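Exopolysaccharide biosynthesis protein (Pantoea stewartii subsp. stewartii DC283, PDB 6TGF) modifies the glycan of the bacterium's exopolysaccharide biofilm, probably as a hydrolase, and has a bacteriophage tailspike-like parallel beta-helix fold in a three-chain assembly. Local coordinates at residues T309-G314 and N335-T340; Q345-N350 and L363-V368; D384-S389 and G393-A398; I414-F419 and K428-P433. One frame throughout, in Å; residues are numbered along the deposited sequence.

Contact 1 of 4, residues T309-G314 and N335-T340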
loop_
_atom_site.group_PDB
_atom_site.type_symbol
_atom_site.label_atom_id
_atom_site.label_comp_id
_atom_site.label_asym_id
_atom_site.label_seq_id
_atom_site.Cartn_x
_atom_site.Cartn_y
_atom_site.Cartn_z
ATOM N N THR B 309 19.064 17.542 4.124
ATOM C CA THR B 309 20.165 16.932 3.331
ATOM C C THR B 309 21.357 16.654 4.254
ATOM O O THR B 309 21.802 17.595 4.941
ATOM C CB THR B 309 20.570 17.825 2.151
ATOM O OG1 THR B 309 19.431 17.978 1.305
ATOM C CG2 THR B 309 21.723 17.260 1.349
ATOM N N ILE B 310 21.837 15.408 4.275
ATOM C CA ILE B 310 23.123 15.015 4.926
ATOM C C ILE B 310 24.217 15.064 3.858
ATOM O O ILE B 310 23.947 14.662 2.709
ATOM C CB ILE B 310 23.028 13.632 5.606
ATOM C CG1 ILE B 310 22.240 13.711 6.917
ATOM C CG2 ILE B 310 24.413 13.033 5.823
ATOM C CD1 ILE B 310 21.805 12.368 7.460
ATOM N N VAL B 311 25.395 15.558 4.236
ATOM C CA VAL B 311 26.601 15.652 3.364
ATOM C C VAL B 311 27.821 15.400 4.259
ATOM O O VAL B 311 27.789 15.833 5.424
ATOM C CB VAL B 311 26.635 17.009 2.632
ATOM C CG1 VAL B 311 27.178 18.138 3.491
ATOM C CG2 VAL B 311 27.399 16.931 1.328
ATOM N N SER B 312 28.825 14.675 3.759
ATOM C CA SER B 312 29.965 14.161 4.565
ATOM C C SER B 312 31.286 14.337 3.805
ATOM O O SER B 312 31.288 15.040 2.773
ATOM C CB SER B 312 29.723 12.725 4.953
ATOM O OG SER B 312 30.718 12.266 5.859
ATOM N N ASP B 313 32.363 13.732 4.318
ATOM C CA ASP B 313 33.761 13.923 3.846
ATOM C C ASP B 313 34.249 12.689 3.074
ATOM O O ASP B 313 35.297 12.801 2.410
ATOM C CB ASP B 313 34.694 14.249 5.018
ATOM C CG ASP B 313 34.655 13.245 6.160
ATOM O OD1 ASP B 313 33.921 12.245 6.043
ATOM O OD2 ASP B 313 35.366 13.472 7.157
ATOM N N GLY B 314 33.535 11.561 3.165
ATOM C CA GLY B 314 33.841 10.320 2.424
ATOM C C GLY B 314 34.888 9.459 3.116
ATOM O O GLY B 314 35.289 8.443 2.516
ATOM N N ASN B 335 23.742 13.229 -0.054
ATOM C CA ASN B 335 24.616 13.566 -1.209
ATOM C C ASN B 335 26.040 13.096 -0.889
ATOM O O ASN B 335 26.744 13.809 -0.146
ATOM C CB ASN B 335 24.553 15.060 -1.540
ATOM C CG ASN B 335 25.442 15.454 -2.702
ATOM O OD1 ASN B 335 25.779 14.627 -3.548
ATOM N ND2 ASN B 335 25.823 16.720 -2.751
ATOM N N GLY B 336 26.436 11.939 -1.432
ATOM C CA GLY B 336 27.745 11.297 -1.197
ATOM C C GLY B 336 28.900 12.067 -1.825
ATOM O O GLY B 336 30.044 11.858 -1.382
ATOM N N ASN B 337 28.617 12.904 -2.831
ATOM C CA ASN B 337 29.595 13.792 -3.521
ATOM C C ASN B 337 30.707 12.958 -4.178
ATOM O O ASN B 337 31.843 13.465 -4.272
ATOM C CB ASN B 337 30.188 14.837 -2.566
ATOM C CG ASN B 337 29.239 15.974 -2.252
ATOM O OD1 ASN B 337 28.596 16.521 -3.145
ATOM N ND2 ASN B 337 29.163 16.354 -0.988
ATOM N N THR B 338 30.397 11.742 -4.639
ATOM C CA THR B 338 31.369 10.818 -5.285
ATOM C C THR B 338 31.697 11.318 -6.698
ATOM O O THR B 338 32.756 10.924 -7.231
ATOM C CB THR B 338 30.848 9.375 -5.305
ATOM O OG1 THR B 338 31.964 8.510 -5.515
ATOM C CG2 THR B 338 29.807 9.126 -6.374
ATOM N N ASP B 339 30.815 12.133 -7.286
ATOM C CA ASP B 339 30.966 12.693 -8.657
ATOM C C ASP B 339 32.165 13.651 -8.701
ATOM O O ASP B 339 32.880 13.634 -9.720
ATOM C CB ASP B 339 29.677 13.367 -9.140
ATOM C CG ASP B 339 29.124 14.436 -8.212
ATOM O OD1 ASP B 339 29.358 14.332 -6.992
ATOM O OD2 ASP B 339 28.457 15.361 -8.716
ATOM N N THR B 340 32.375 14.448 -7.645
ATOM C CA THR B 340 33.419 15.510 -7.568
ATOM C C THR B 340 34.586 15.061 -6.676
ATOM O O THR B 340 35.726 15.471 -6.969
ATOM C CB THR B 340 32.823 16.841 -7.086
ATOM O OG1 THR B 340 32.410 16.705 -5.726
ATOM C CG2 THR B 340 31.652 17.297 -7.927
HETATM O O HOH W 1 29.067 13.803 1.199
#

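Contact 2 of 4, residues Q345-N350 and L363-V368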
loop_
_atom_site.group_PDB
_atom_site.type_symbol
_atom_site.label_atom_id
_atom_site.label_comp_id
_atom_site.label_asym_id
_atom_site.label_seq_id
_atom_site.Cartn_x
_atom_site.Cartn_y
_atom_site.Cartn_z
ATOM N N GLN B 345 31.691 5.897 0.776
ATOM C CA GLN B 345 30.897 6.195 1.997
ATOM C C GLN B 345 29.413 5.954 1.706
ATOM O O GLN B 345 28.881 6.606 0.786
ATOM C CB GLN B 345 31.134 7.634 2.457
ATOM C CG GLN B 345 30.429 7.979 3.762
ATOM C CD GLN B 345 30.922 9.279 4.347
ATOM O OE1 GLN B 345 31.030 10.287 3.654
ATOM N NE2 GLN B 345 31.219 9.268 5.635
ATOM N N GLY B 346 28.786 5.043 2.458
ATOM C CA GLY B 346 27.326 4.820 2.466
ATOM C C GLY B 346 26.647 5.714 3.488
ATOM O O GLY B 346 27.362 6.506 4.134
ATOM N N LEU B 347 25.324 5.595 3.646
ATOM C CA LEU B 347 24.538 6.389 4.631
ATOM C C LEU B 347 24.503 5.652 5.975
ATOM O O LEU B 347 24.887 6.267 6.990
ATOM C CB LEU B 347 23.123 6.642 4.098
ATOM C CG LEU B 347 22.164 7.329 5.073
ATOM C CD1 LEU B 347 22.755 8.622 5.614
ATOM C CD2 LEU B 347 20.818 7.597 4.418
ATOM N N LEU B 348 24.046 4.396 5.987
ATOM C CA LEU B 348 23.896 3.590 7.228
ATOM C C LEU B 348 24.254 2.124 6.965
ATOM O O LEU B 348 23.868 1.593 5.905
ATOM C CB LEU B 348 22.460 3.714 7.749
ATOM C CG LEU B 348 22.179 2.980 9.062
ATOM C CD1 LEU B 348 21.348 3.834 10.008
ATOM C CD2 LEU B 348 21.506 1.637 8.817
ATOM N N ARG B 349 24.968 1.509 7.914
ATOM C CA ARG B 349 25.133 0.037 8.036
ATOM C C ARG B 349 24.673 -0.394 9.432
ATOM O O ARG B 349 25.125 0.222 10.416
ATOM C CB ARG B 349 26.587 -0.393 7.819
ATOM C CG ARG B 349 26.848 -1.842 8.206
ATOM C CD ARG B 349 28.135 -2.405 7.641
ATOM N NE ARG B 349 29.315 -1.702 8.126
ATOM C CZ ARG B 349 30.557 -1.932 7.710
ATOM N NH1 ARG B 349 30.794 -2.848 6.784
ATOM N NH2 ARG B 349 31.560 -1.233 8.211
ATOM N N ASN B 350 23.817 -1.417 9.501
ATOM C CA ASN B 350 23.388 -2.078 10.761
ATOM C C ASN B 350 24.106 -3.430 10.850
ATOM O O ASN B 350 23.947 -4.237 9.914
ATOM C CB ASN B 350 21.865 -2.220 10.826
ATOM C CG ASN B 350 21.349 -2.583 12.204
ATOM O OD1 ASN B 350 22.099 -2.590 13.179
ATOM N ND2 ASN B 350 20.064 -2.883 12.295
ATOM N N LEU B 363 13.550 8.619 1.129
ATOM C CA LEU B 363 15.038 8.646 1.112
ATOM C C LEU B 363 15.523 8.913 -0.317
ATOM O O LEU B 363 15.092 8.181 -1.228
ATOM C CB LEU B 363 15.579 7.304 1.618
ATOM C CG LEU B 363 15.066 6.834 2.980
ATOM C CD1 LEU B 363 15.649 5.472 3.329
ATOM C CD2 LEU B 363 15.385 7.842 4.073
ATOM N N ARG B 364 16.384 9.919 -0.501
ATOM C CA ARG B 364 17.069 10.211 -1.790
ATOM C C ARG B 364 18.567 9.936 -1.627
ATOM O O ARG B 364 19.169 10.492 -0.690
ATOM C CB ARG B 364 16.822 11.657 -2.232
ATOM C CG ARG B 364 15.393 11.937 -2.675
ATOM C CD ARG B 364 15.263 13.200 -3.513
ATOM N NE ARG B 364 15.043 12.939 -4.934
ATOM C CZ ARG B 364 13.883 12.564 -5.473
ATOM N NH1 ARG B 364 12.815 12.383 -4.712
ATOM N NH2 ARG B 364 13.792 12.360 -6.777
ATOM N N PHE B 365 19.133 9.096 -2.499
ATOM C CA PHE B 365 20.584 8.780 -2.567
ATOM C C PHE B 365 21.175 9.412 -3.833
ATOM O O PHE B 365 20.979 8.859 -4.931
ATOM C CB PHE B 365 20.803 7.264 -2.525
ATOM C CG PHE B 365 20.146 6.579 -1.355
ATOM C CD1 PHE B 365 20.607 6.783 -0.063
ATOM C CD2 PHE B 365 19.063 5.734 -1.543
ATOM C CE1 PHE B 365 19.999 6.155 1.014
ATOM C CE2 PHE B 365 18.458 5.105 -0.465
ATOM C CZ PHE B 365 18.927 5.317 0.811
ATOM N N ASN B 366 21.863 10.547 -3.677
ATOM C CA ASN B 366 22.511 11.303 -4.782
ATOM C C ASN B 366 24.029 11.118 -4.693
ATOM O O ASN B 366 24.599 11.472 -3.646
ATOM C CB ASN B 366 22.151 12.789 -4.742
ATOM C CG ASN B 366 20.667 13.050 -4.895
ATOM O OD1 ASN B 366 19.973 12.326 -5.604
ATOM N ND2 ASN B 366 20.175 14.089 -4.240
ATOM N N ASN B 367 24.647 10.577 -5.748
ATOM C CA ASN B 367 26.124 10.502 -5.922
ATOM C C ASN B 367 26.751 9.765 -4.732
ATOM O O ASN B 367 27.769 10.255 -4.205
ATOM C CB ASN B 367 26.735 11.897 -6.085
ATOM C CG ASN B 367 25.924 12.792 -6.996
ATOM O OD1 ASN B 367 25.933 12.619 -8.214
ATOM N ND2 ASN B 367 25.222 13.753 -6.417
ATOM N N VAL B 368 26.164 8.636 -4.325
ATOM C CA VAL B 368 26.680 7.779 -3.216
ATOM C C VAL B 368 27.722 6.819 -3.803
ATOM O O VAL B 368 27.371 6.053 -4.724
ATOM C CB VAL B 368 25.542 7.030 -2.496
ATOM C CG1 VAL B 368 26.069 6.045 -1.462
ATOM C CG2 VAL B 368 24.561 7.997 -1.851
#

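Contact 3 of 4, residues D384-S389 and G393-A398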
loop_
_atom_site.group_PDB
_atom_site.type_symbol
_atom_site.label_atom_id
_atom_site.label_comp_id
_atom_site.label_asym_id
_atom_site.label_seq_id
_atom_site.Cartn_x
_atom_site.Cartn_y
_atom_site.Cartn_z
ATOM N N ASP B 384 10.001 2.274 1.418
ATOM C CA ASP B 384 8.967 2.916 0.565
ATOM C C ASP B 384 9.460 4.306 0.144
ATOM O O ASP B 384 10.211 4.924 0.923
ATOM C CB ASP B 384 7.628 3.008 1.302
ATOM C CG ASP B 384 6.492 3.549 0.449
ATOM O OD1 ASP B 384 6.236 2.969 -0.625
ATOM O OD2 ASP B 384 5.879 4.553 0.861
ATOM N N GLN B 385 9.047 4.767 -1.042
ATOM C CA GLN B 385 9.361 6.118 -1.584
ATOM C C GLN B 385 10.855 6.415 -1.409
ATOM O O GLN B 385 11.185 7.331 -0.637
ATOM C CB GLN B 385 8.517 7.184 -0.884
ATOM C CG GLN B 385 7.080 7.248 -1.373
ATOM C CD GLN B 385 6.425 8.541 -0.957
ATOM O OE1 GLN B 385 6.212 9.440 -1.769
ATOM N NE2 GLN B 385 6.122 8.654 0.327
ATOM N N TRP B 386 11.722 5.662 -2.090
ATOM C CA TRP B 386 13.190 5.904 -2.097
ATOM C C TRP B 386 13.671 6.101 -3.537
ATOM O O TRP B 386 13.142 5.432 -4.443
ATOM C CB TRP B 386 13.958 4.787 -1.380
ATOM C CG TRP B 386 13.755 3.411 -1.933
ATOM C CD1 TRP B 386 12.733 2.554 -1.648
ATOM C CD2 TRP B 386 14.621 2.709 -2.843
ATOM N NE1 TRP B 386 12.897 1.373 -2.318
ATOM C CE2 TRP B 386 14.046 1.438 -3.061
ATOM C CE3 TRP B 386 15.816 3.028 -3.496
ATOM C CZ2 TRP B 386 14.622 0.495 -3.911
ATOM C CZ3 TRP B 386 16.388 2.094 -4.333
ATOM C CH2 TRP B 386 15.797 0.845 -4.536
ATOM N N TYR B 387 14.633 7.007 -3.720
ATOM C CA TYR B 387 15.166 7.437 -5.036
ATOM C C TYR B 387 16.697 7.393 -4.975
ATOM O O TYR B 387 17.266 7.842 -3.964
ATOM C CB TYR B 387 14.600 8.818 -5.388
ATOM C CG TYR B 387 13.102 8.940 -5.233
ATOM C CD1 TYR B 387 12.526 9.175 -3.993
ATOM C CD2 TYR B 387 12.256 8.810 -6.322
ATOM C CE1 TYR B 387 11.153 9.278 -3.840
ATOM C CE2 TYR B 387 10.880 8.912 -6.187
ATOM C CZ TYR B 387 10.325 9.146 -4.941
ATOM O OH TYR B 387 8.972 9.248 -4.796
ATOM N N ALA B 388 17.335 6.825 -6.003
ATOM C CA ALA B 388 18.807 6.745 -6.157
ATOM C C ALA B 388 19.209 7.358 -7.503
ATOM O O ALA B 388 18.683 6.901 -8.536
ATOM C CB ALA B 388 19.263 5.311 -6.038
ATOM N N SER B 389 20.091 8.362 -7.484
ATOM C CA SER B 389 20.591 9.087 -8.682
ATOM C C SER B 389 22.121 9.042 -8.725
ATOM O O SER B 389 22.753 9.560 -7.784
ATOM C CB SER B 389 20.098 10.509 -8.713
ATOM O OG SER B 389 20.869 11.295 -9.610
ATOM N N GLY B 393 28.187 2.788 -6.050
ATOM C CA GLY B 393 28.182 1.613 -5.158
ATOM C C GLY B 393 26.834 0.915 -5.169
ATOM O O GLY B 393 25.979 1.294 -5.998
ATOM N N ASP B 394 26.651 -0.075 -4.289
ATOM C CA ASP B 394 25.347 -0.746 -4.046
ATOM C C ASP B 394 24.412 0.254 -3.358
ATOM O O ASP B 394 24.913 1.077 -2.570
ATOM C CB ASP B 394 25.507 -2.011 -3.197
ATOM C CG ASP B 394 26.291 -3.128 -3.864
ATOM O OD1 ASP B 394 26.532 -3.034 -5.084
ATOM O OD2 ASP B 394 26.651 -4.087 -3.155
ATOM N N VAL B 395 23.111 0.193 -3.654
ATOM C CA VAL B 395 22.075 1.070 -3.032
ATOM C C VAL B 395 21.429 0.298 -1.871
ATOM O O VAL B 395 21.790 0.581 -0.713
ATOM C CB VAL B 395 21.057 1.565 -4.079
ATOM C CG1 VAL B 395 19.963 2.422 -3.460
ATOM C CG2 VAL B 395 21.745 2.322 -5.205
ATOM N N ILE B 396 20.538 -0.656 -2.162
ATOM C CA ILE B 396 19.871 -1.517 -1.140
ATOM C C ILE B 396 20.623 -2.852 -1.073
ATOM O O ILE B 396 20.475 -3.666 -2.008
ATOM C CB ILE B 396 18.372 -1.714 -1.454
ATOM C CG1 ILE B 396 17.684 -0.407 -1.862
ATOM C CG2 ILE B 396 17.664 -2.381 -0.283
ATOM C CD1 ILE B 396 17.756 0.693 -0.826
ATOM N N GLN B 397 21.404 -3.056 -0.007
ATOM C CA GLN B 397 22.218 -4.279 0.223
ATOM C C GLN B 397 21.767 -4.936 1.530
ATOM O O GLN B 397 21.568 -4.205 2.520
ATOM C CB GLN B 397 23.708 -3.929 0.256
ATOM C CG GLN B 397 24.630 -5.142 0.254
ATOM C CD GLN B 397 24.915 -5.676 1.637
ATOM O OE1 GLN B 397 25.188 -4.925 2.571
ATOM N NE2 GLN B 397 24.859 -6.991 1.777
ATOM N N ALA B 398 21.605 -6.261 1.521
ATOM C CA ALA B 398 21.275 -7.087 2.706
ATOM C C ALA B 398 21.998 -8.435 2.605
ATOM O O ALA B 398 21.877 -9.093 1.550
ATOM C CB ALA B 398 19.780 -7.263 2.820
#

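Contact 4 of 4, residues I414-F419 and K428-P433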
loop_
_atom_site.group_PDB
_atom_site.type_symbol
_atom_site.label_atom_id
_atom_site.label_comp_id
_atom_site.label_asym_id
_atom_site.label_seq_id
_atom_site.Cartn_x
_atom_site.Cartn_y
_atom_site.Cartn_z
ATOM N N ILE B 414 11.390 -8.651 2.909
ATOM C CA ILE B 414 11.886 -7.402 2.258
ATOM C C ILE B 414 10.752 -6.872 1.375
ATOM O O ILE B 414 10.311 -7.618 0.481
ATOM C CB ILE B 414 13.172 -7.651 1.437
ATOM C CG1 ILE B 414 14.228 -8.448 2.212
ATOM C CG2 ILE B 414 13.723 -6.337 0.898
ATOM C CD1 ILE B 414 15.155 -7.619 3.069
ATOM N N GLU B 415 10.287 -5.643 1.622
ATOM C CA GLU B 415 9.214 -4.991 0.824
ATOM C C GLU B 415 9.722 -3.639 0.306
ATOM O O GLU B 415 9.709 -2.665 1.083
ATOM C CB GLU B 415 7.940 -4.845 1.659
ATOM C CG GLU B 415 6.775 -4.261 0.880
ATOM C CD GLU B 415 5.432 -4.343 1.585
ATOM O OE1 GLU B 415 4.405 -4.227 0.896
ATOM O OE2 GLU B 415 5.417 -4.516 2.820
ATOM N N LEU B 416 10.160 -3.601 -0.955
ATOM C CA LEU B 416 10.589 -2.368 -1.669
ATOM C C LEU B 416 9.418 -1.877 -2.523
ATOM O O LEU B 416 8.921 -2.674 -3.340
ATOM C CB LEU B 416 11.807 -2.675 -2.544
ATOM C CG LEU B 416 12.932 -3.466 -1.879
ATOM C CD1 LEU B 416 13.979 -3.861 -2.906
ATOM C CD2 LEU B 416 13.566 -2.675 -0.744
ATOM N N SER B 417 8.994 -0.623 -2.345
ATOM C CA SER B 417 7.804 -0.047 -3.028
ATOM C C SER B 417 8.045 1.415 -3.425
ATOM O O SER B 417 8.751 2.127 -2.684
ATOM C CB SER B 417 6.579 -0.189 -2.164
ATOM O OG SER B 417 6.763 0.453 -0.912
ATOM N N ASN B 418 7.469 1.827 -4.562
ATOM C CA ASN B 418 7.402 3.237 -5.034
ATOM C C ASN B 418 8.815 3.829 -5.074
ATOM O O ASN B 418 9.041 4.860 -4.416
ATOM C CB ASN B 418 6.460 4.069 -4.159
ATOM C CG ASN B 418 5.059 3.500 -4.097
ATOM O OD1 ASN B 418 4.463 3.195 -5.128
ATOM N ND2 ASN B 418 4.524 3.356 -2.897
ATOM N N PHE B 419 9.728 3.200 -5.820
ATOM C CA PHE B 419 11.152 3.613 -5.922
ATOM C C PHE B 419 11.518 3.908 -7.380
ATOM O O PHE B 419 10.810 3.455 -8.299
ATOM C CB PHE B 419 12.076 2.562 -5.302
ATOM C CG PHE B 419 12.042 1.192 -5.934
ATOM C CD1 PHE B 419 11.176 0.216 -5.468
ATOM C CD2 PHE B 419 12.900 0.864 -6.973
ATOM C CE1 PHE B 419 11.153 -1.046 -6.040
ATOM C CE2 PHE B 419 12.875 -0.401 -7.543
ATOM C CZ PHE B 419 12.003 -1.355 -7.076
ATOM N N LYS B 428 25.359 -2.695 -7.643
ATOM C CA LYS B 428 24.013 -3.315 -7.743
ATOM C C LYS B 428 22.995 -2.410 -7.045
ATOM O O LYS B 428 23.191 -2.120 -5.854
ATOM C CB LYS B 428 24.039 -4.715 -7.121
ATOM C CG LYS B 428 25.054 -5.663 -7.746
ATOM C CD LYS B 428 25.260 -6.949 -6.977
ATOM C CE LYS B 428 26.528 -7.666 -7.389
ATOM N NZ LYS B 428 26.482 -9.109 -7.053
ATOM N N VAL B 429 21.954 -1.977 -7.763
ATOM C CA VAL B 429 20.841 -1.152 -7.204
ATOM C C VAL B 429 20.186 -1.959 -6.078
ATOM O O VAL B 429 19.976 -1.390 -4.990
ATOM C CB VAL B 429 19.829 -0.742 -8.293
ATOM C CG1 VAL B 429 18.595 -0.068 -7.710
ATOM C CG2 VAL B 429 20.471 0.153 -9.344
ATOM N N LEU B 430 19.897 -3.239 -6.335
ATOM C CA LEU B 430 19.423 -4.225 -5.326
ATOM C C LEU B 430 20.475 -5.330 -5.185
ATOM O O LEU B 430 20.635 -6.111 -6.136
ATOM C CB LEU B 430 18.073 -4.805 -5.765
ATOM C CG LEU B 430 17.006 -3.792 -6.176
ATOM C CD1 LEU B 430 15.733 -4.501 -6.610
ATOM C CD2 LEU B 430 16.710 -2.814 -5.049
ATOM N N ASN B 431 21.176 -5.373 -4.050
ATOM C CA ASN B 431 22.100 -6.475 -3.671
ATOM C C ASN B 431 21.403 -7.309 -2.590
ATOM O O ASN B 431 21.775 -7.184 -1.407
ATOM C CB ASN B 431 23.465 -5.931 -3.235
ATOM C CG ASN B 431 24.495 -7.013 -2.987
ATOM O OD1 ASN B 431 24.204 -8.203 -3.100
ATOM N ND2 ASN B 431 25.706 -6.609 -2.641
ATOM N N LEU B 432 20.421 -8.120 -2.994
ATOM C CA LEU B 432 19.468 -8.802 -2.077
ATOM C C LEU B 432 19.332 -10.280 -2.441
ATOM O O LEU B 432 18.240 -10.744 -2.762
ATOM C CB LEU B 432 18.120 -8.079 -2.165
ATOM C CG LEU B 432 18.122 -6.615 -1.725
ATOM C CD1 LEU B 432 16.795 -5.951 -2.050
ATOM C CD2 LEU B 432 18.427 -6.487 -0.242
ATOM N N PRO B 433 20.429 -11.071 -2.384
ATOM C CA PRO B 433 20.338 -12.523 -2.545
ATOM C C PRO B 433 19.614 -13.193 -1.366
ATOM O O PRO B 433 19.663 -12.660 -0.270
ATOM C CB PRO B 433 21.805 -12.980 -2.609
ATOM C CG PRO B 433 22.569 -11.894 -1.879
ATOM C CD PRO B 433 21.813 -10.616 -2.174
#

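Contact 1 of 4, residues T309-G314 and N335-T340
Ile310 and Asn335 join successive coils of the parallel beta-helix at the ends of strands 308-311 and 332-335. The close part of the contact is a backbone bond: Asn335 N donates to Ile310 O at 3.1 Å with an N-H...O angle of 158°. Behind this bond the Ile310 side chain turns away from 335-340 into the apolar interior, where Phe320 and Phe334 pack on it. Val311 begins the looser, outer part. With CG1 between the backbone N and the carbonyl carbon (chi1 81°), CG2 is left pointing at the second segment, 3.5 Å from Asn335 O; its modelled spacing to the Asn337 amide is too short to be trusted. Asn335 OD1 has its main partner on the next coil, Asn367 ND2, and also takes a weak bond from Asn337 N within the turn. Past Val311 the backbones separate, direct pairing gives way to water, and the second segment runs on into an exposed loop. Between the segments one water accepts a bond from Ser312 N at 2.7 Å, lies 2.7 Å from Asn335 O, and receives a weak third bond from Asn337 ND2 at 3.4 Å.

Contact 2 of 4, residues Q345-N350 and L363-V368
Gly346 and Val368 bring the two backbones nearest, their CA atoms 6.4 Å apart, and no hydrogen bond links the segments. From there the chains part: 345-350 bends at Leu347, and strand 348-350 runs off in another direction, while strand 363-366 lies on a different wall. At the near end the contact is with main chain. Val368 CG1, set anti to its backbone nitrogen (chi1 174°), lies 3.6 Å from Gln345 O and 4.3 Å from Gly346 CA. Strands 346-350 and 356-366 belong to separate faces of the parallel beta-helix, so the contact spans the inside of one coil, and all five touching residues are buried. Further in, Leu347 reaches across with one methyl branch. Its CD2 comes to the edge of the Phe365 ring, near the ring plane, 3.8 Å from CE1, and the two side chains meet at about a right angle. The ring is carried into position by a chi1 of -54°, which lays CG beside the backbone N and opposite the carbonyl carbon. Phe334, on the preceding coil, touches both Leu347 and Val368, while Ala372 packs against Phe365 and Phe320 against Leu347.

Contact 3 of 4, residues D384-S389 and G393-A398
The indole of Trp386 has Ile396 over one face and the ring of Phe419 stacked on the opposite face, in the apolar interior of the parallel beta-helix. Ile396 CG1 makes a CH-pi contact with the six-membered ring, 3.8 Å from its centroid and 22° off the normal. It stands somewhat toward the rim, closest to Trp386 CH2 at 3.5 Å. The two side chains come from opposite walls. A Trp386 chi1 of 58°, with CG between the backbone N and the carbonyl carbon, turns the indole so that its six-membered ring meets Ile396 CG1 over the face. Val395 approaches obliquely: its CG1 lies 3.7 Å from Trp386 CZ3, neither squarely above the ring nor level with it. The same methyl touches Ala388 CB at 3.9 Å, and Val395 CG2 is 4.0 Å from Ala388 CB, so both branches of Val395 bear on the alanine. Trp386 and Ala388 both send their CB inward from strand 386-389, and Tyr387 between them faces out. There its ring meets Arg364 in a cation-pi contact, and its OH is hydrogen-bonded to Arg359 of a second subunit. One strand thus serves the core of its own chain and the trimer interface. Leu430 of the following coil touches both Trp386 and Ile396, continuing the apolar stack along the helix axis. On the indole face turned from Phe419, Ile396 CD1 carries the cover along the ring, 4.0 Å from Trp386 CE3.

Contact 4 of 4, residues I414-F419 and K428-P433
Leu416 reaches from strand 414-417 across the interior of the parallel beta-helix to Leu430 and Leu432 on the facing wall, where the CA atoms of Leu416 and Leu430 are 9.7 Å apart. Its CB lies beside the Phe419 ring of its own segment, 3.9 Å from CE1. A chi1 of -47° then places CG opposite the carbonyl carbon, where Leu416 CG is 4.1 Å from Ile414 CG2. The chain divides here. Leu416 CD2 lies 4.0 Å from Ile414 CG2 and also comes near the Ile396 side chain of the preceding coil. CD1 extends the line of the side chain, with chi2 at 172°, and does the reaching. Its methyl meets Leu430 CD2 at 3.6 Å and, equally close, Leu432 CD1 at 3.6 Å. Both encounters are tip to tip. No hydrogen bond crosses between the segments; this is apolar core packing, with all four touching residues buried. The outward residues of the first segment serve the assembly instead: Glu415 is hydrogen-bonded to His441 and Asn442 of a third subunit, and Asn418 to Lys382 of a second. On the far wall Asn431, between the two leucines, bonds to Asp394 of the previous coil. The edge of the leucine cluster is a looser approach, Ile414 CG2 to Leu432 CD1 at 4.3 Å.

From the N terminus the four contacts follow in series, each closing its loop before the next opens; none nests within or crosses another. Contact 1 closes a 20-residue excursion between strands of successive coils. Contacts 2, 3 and 4 close shorter ones, of 12, 3 and 8 residues, and join different walls across the interior. Neighbours touch in turn: the backbones of Gly336 and Asn366 link contacts 1 and 2, strands 356-366 and 380-389 pair between contacts 2 and 3, and contacts 3 and 4 share two walls, with strand 380-389 beside 414-422 and strand 396-399 beside 430-431. Contacts 1 and 4 lie about 22 Å apart, centre to centre.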